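Local coordinates for protein dual oxidase maturation factor 1 (Mus musculus, PDB 6WXU) that may be required for the maturation of the dual oxidase DUOX1 and its transport from the endoplasmic reticulum to the plasma membrane, at residues V97-Q102 against L236-A241. Numbering follows the deposited sequence.
Sequences VDVGLQ and LRLGTA
V99 and L101 meet L238 and L236 in a buried, purely apolar contact that packs one face of an antiparallel sheet against a loop, in what is predicted to be the extracellular part of this membrane protein. Strand 94-103 lies inside the sheet, flanked by strands 77-86 and 108-111, while residues 236-241 belong to the loop between helix 228-231 and strand 245-247. No hydrogen bond joins the two segments, and their backbones stay well apart, with V99 CA and L238 CA 8.7 Å from each other, so the gap is bridged by side chains alone. V99 and L101 alternate with G100 along the strand and direct their side chains to the same face. L157 of helix 152-159 touches both V99 and L236, and L238 also packs on P153 and Y156 of that helix. L238 also opens the type II' β turn that runs to A241, closed weakly from A241 N to L238 O, while a 2.8 Å bond from L238 N to A241 O pairs the same two residues; G239 takes the positive phi (73°) of its second position. T240, at the exposed corner, touches an N-acetylglucosamine of a glycan attached to the protein itself. Both apolar pairs meet tip to tip, L101 CD1 and L236 CD1 at 4.2 Å. V99 holds CG1 anti to the backbone N (chi1 -157°), and L238 CD1 rests against its CB and both methyls, 3.8 Å from V99 CG1.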
loop_
_atom_site.group_PDB
_atom_site.type_symbol
_atom_site.label_atom_id
_atom_site.label_comp_id
_atom_site.label_asym_id
_atom_site.label_seq_id
_atom_site.Cartn_x
_atom_site.Cartn_y
_atom_site.Cartn_z
ATOM N N VAL B 97 -15.042 -5.411 -28.721
ATOM C CA VAL B 97 -15.310 -6.075 -27.458
ATOM C C VAL B 97 -16.814 -6.112 -27.204
ATOM O O VAL B 97 -17.611 -5.577 -27.967
ATOM C CB VAL B 97 -14.582 -5.396 -26.284
ATOM C CG1 VAL B 97 -13.112 -5.685 -26.351
ATOM C CG2 VAL B 97 -14.825 -3.910 -26.321
ATOM N N ASP B 98 -17.182 -6.772 -26.108
ATOM C CA ASP B 98 -18.542 -6.836 -25.580
ATOM C C ASP B 98 -18.490 -6.321 -24.148
ATOM O O ASP B 98 -18.231 -7.087 -23.219
ATOM C CB ASP B 98 -19.097 -8.252 -25.618
ATOM C CG ASP B 98 -19.346 -8.745 -27.017
ATOM O OD1 ASP B 98 -18.993 -8.029 -27.970
ATOM O OD2 ASP B 98 -19.901 -9.853 -27.168
ATOM N N VAL B 99 -18.740 -5.033 -23.969
ATOM C CA VAL B 99 -18.685 -4.425 -22.645
ATOM C C VAL B 99 -19.998 -4.675 -21.918
ATOM O O VAL B 99 -21.071 -4.707 -22.525
ATOM C CB VAL B 99 -18.383 -2.919 -22.759
ATOM C CG1 VAL B 99 -17.793 -2.401 -21.472
ATOM C CG2 VAL B 99 -17.447 -2.656 -23.911
ATOM N N GLY B 100 -19.919 -4.851 -20.608
ATOM C CA GLY B 100 -21.107 -5.115 -19.816
ATOM C C GLY B 100 -20.968 -4.584 -18.410
ATOM O O GLY B 100 -19.862 -4.431 -17.890
ATOM N N LEU B 101 -22.109 -4.300 -17.791
ATOM C CA LEU B 101 -22.186 -3.853 -16.409
ATOM C C LEU B 101 -23.067 -4.804 -15.620
ATOM O O LEU B 101 -24.034 -5.355 -16.146
ATOM C CB LEU B 101 -22.759 -2.443 -16.302
ATOM C CG LEU B 101 -21.806 -1.261 -16.220
ATOM C CD1 LEU B 101 -22.606 0.010 -16.118
ATOM C CD2 LEU B 101 -20.900 -1.410 -15.028
ATOM N N GLN B 102 -22.734 -4.984 -14.345
ATOM C CA GLN B 102 -23.515 -5.851 -13.469
ATOM C C GLN B 102 -23.471 -5.241 -12.073
ATOM O O GLN B 102 -22.515 -5.464 -11.329
ATOM C CB GLN B 102 -22.971 -7.270 -13.478
ATOM C CG GLN B 102 -23.340 -8.071 -14.702
ATOM C CD GLN B 102 -22.810 -9.475 -14.637
ATOM O OE1 GLN B 102 -21.794 -9.734 -14.000
ATOM N NE2 GLN B 102 -23.500 -10.399 -15.288
ATOM N N LEU B 236 -23.173 6.827 -20.543
ATOM C CA LEU B 236 -22.222 5.728 -20.507
ATOM C C LEU B 236 -21.741 5.422 -21.916
ATOM O O LEU B 236 -21.737 4.264 -22.337
ATOM C CB LEU B 236 -22.851 4.493 -19.871
ATOM C CG LEU B 236 -23.141 4.562 -18.374
ATOM C CD1 LEU B 236 -24.055 3.434 -17.967
ATOM C CD2 LEU B 236 -21.853 4.491 -17.599
ATOM N N ARG B 237 -21.357 6.456 -22.657
ATOM C CA ARG B 237 -20.922 6.280 -24.035
ATOM C C ARG B 237 -19.554 5.615 -24.084
ATOM O O ARG B 237 -18.627 6.032 -23.386
ATOM C CB ARG B 237 -20.867 7.629 -24.741
ATOM C CG ARG B 237 -21.998 8.556 -24.377
ATOM C CD ARG B 237 -23.288 8.082 -24.977
ATOM N NE ARG B 237 -23.315 8.283 -26.419
ATOM C CZ ARG B 237 -24.145 9.114 -27.034
ATOM N NH1 ARG B 237 -24.107 9.236 -28.353
ATOM N NH2 ARG B 237 -25.020 9.813 -26.331
ATOM N N LEU B 238 -19.425 4.584 -24.916
ATOM C CA LEU B 238 -18.157 3.892 -25.145
ATOM C C LEU B 238 -17.889 3.907 -26.644
ATOM O O LEU B 238 -18.213 2.953 -27.352
ATOM C CB LEU B 238 -18.203 2.475 -24.610
ATOM C CG LEU B 238 -18.214 2.288 -23.101
ATOM C CD1 LEU B 238 -18.926 1.005 -22.760
ATOM C CD2 LEU B 238 -16.797 2.254 -22.582
ATOM N N GLY B 239 -17.280 4.983 -27.125
ATOM C CA GLY B 239 -17.073 5.133 -28.549
ATOM C C GLY B 239 -18.359 5.450 -29.281
ATOM O O GLY B 239 -19.012 6.456 -28.991
ATOM N N THR B 240 -18.739 4.595 -30.226
ATOM C CA THR B 240 -19.944 4.785 -31.019
ATOM C C THR B 240 -21.163 4.090 -30.432
ATOM O O THR B 240 -22.216 4.074 -31.076
ATOM C CB THR B 240 -19.721 4.283 -32.446
ATOM O OG1 THR B 240 -18.818 3.171 -32.424
ATOM C CG2 THR B 240 -19.155 5.384 -33.321
ATOM N N ALA B 241 -21.053 3.523 -29.236
ATOM C CA ALA B 241 -22.127 2.750 -28.636
ATOM C C ALA B 241 -22.485 3.314 -27.271
ATOM O O ALA B 241 -21.607 3.744 -26.519
ATOM C CB ALA B 241 -21.737 1.281 -28.501
#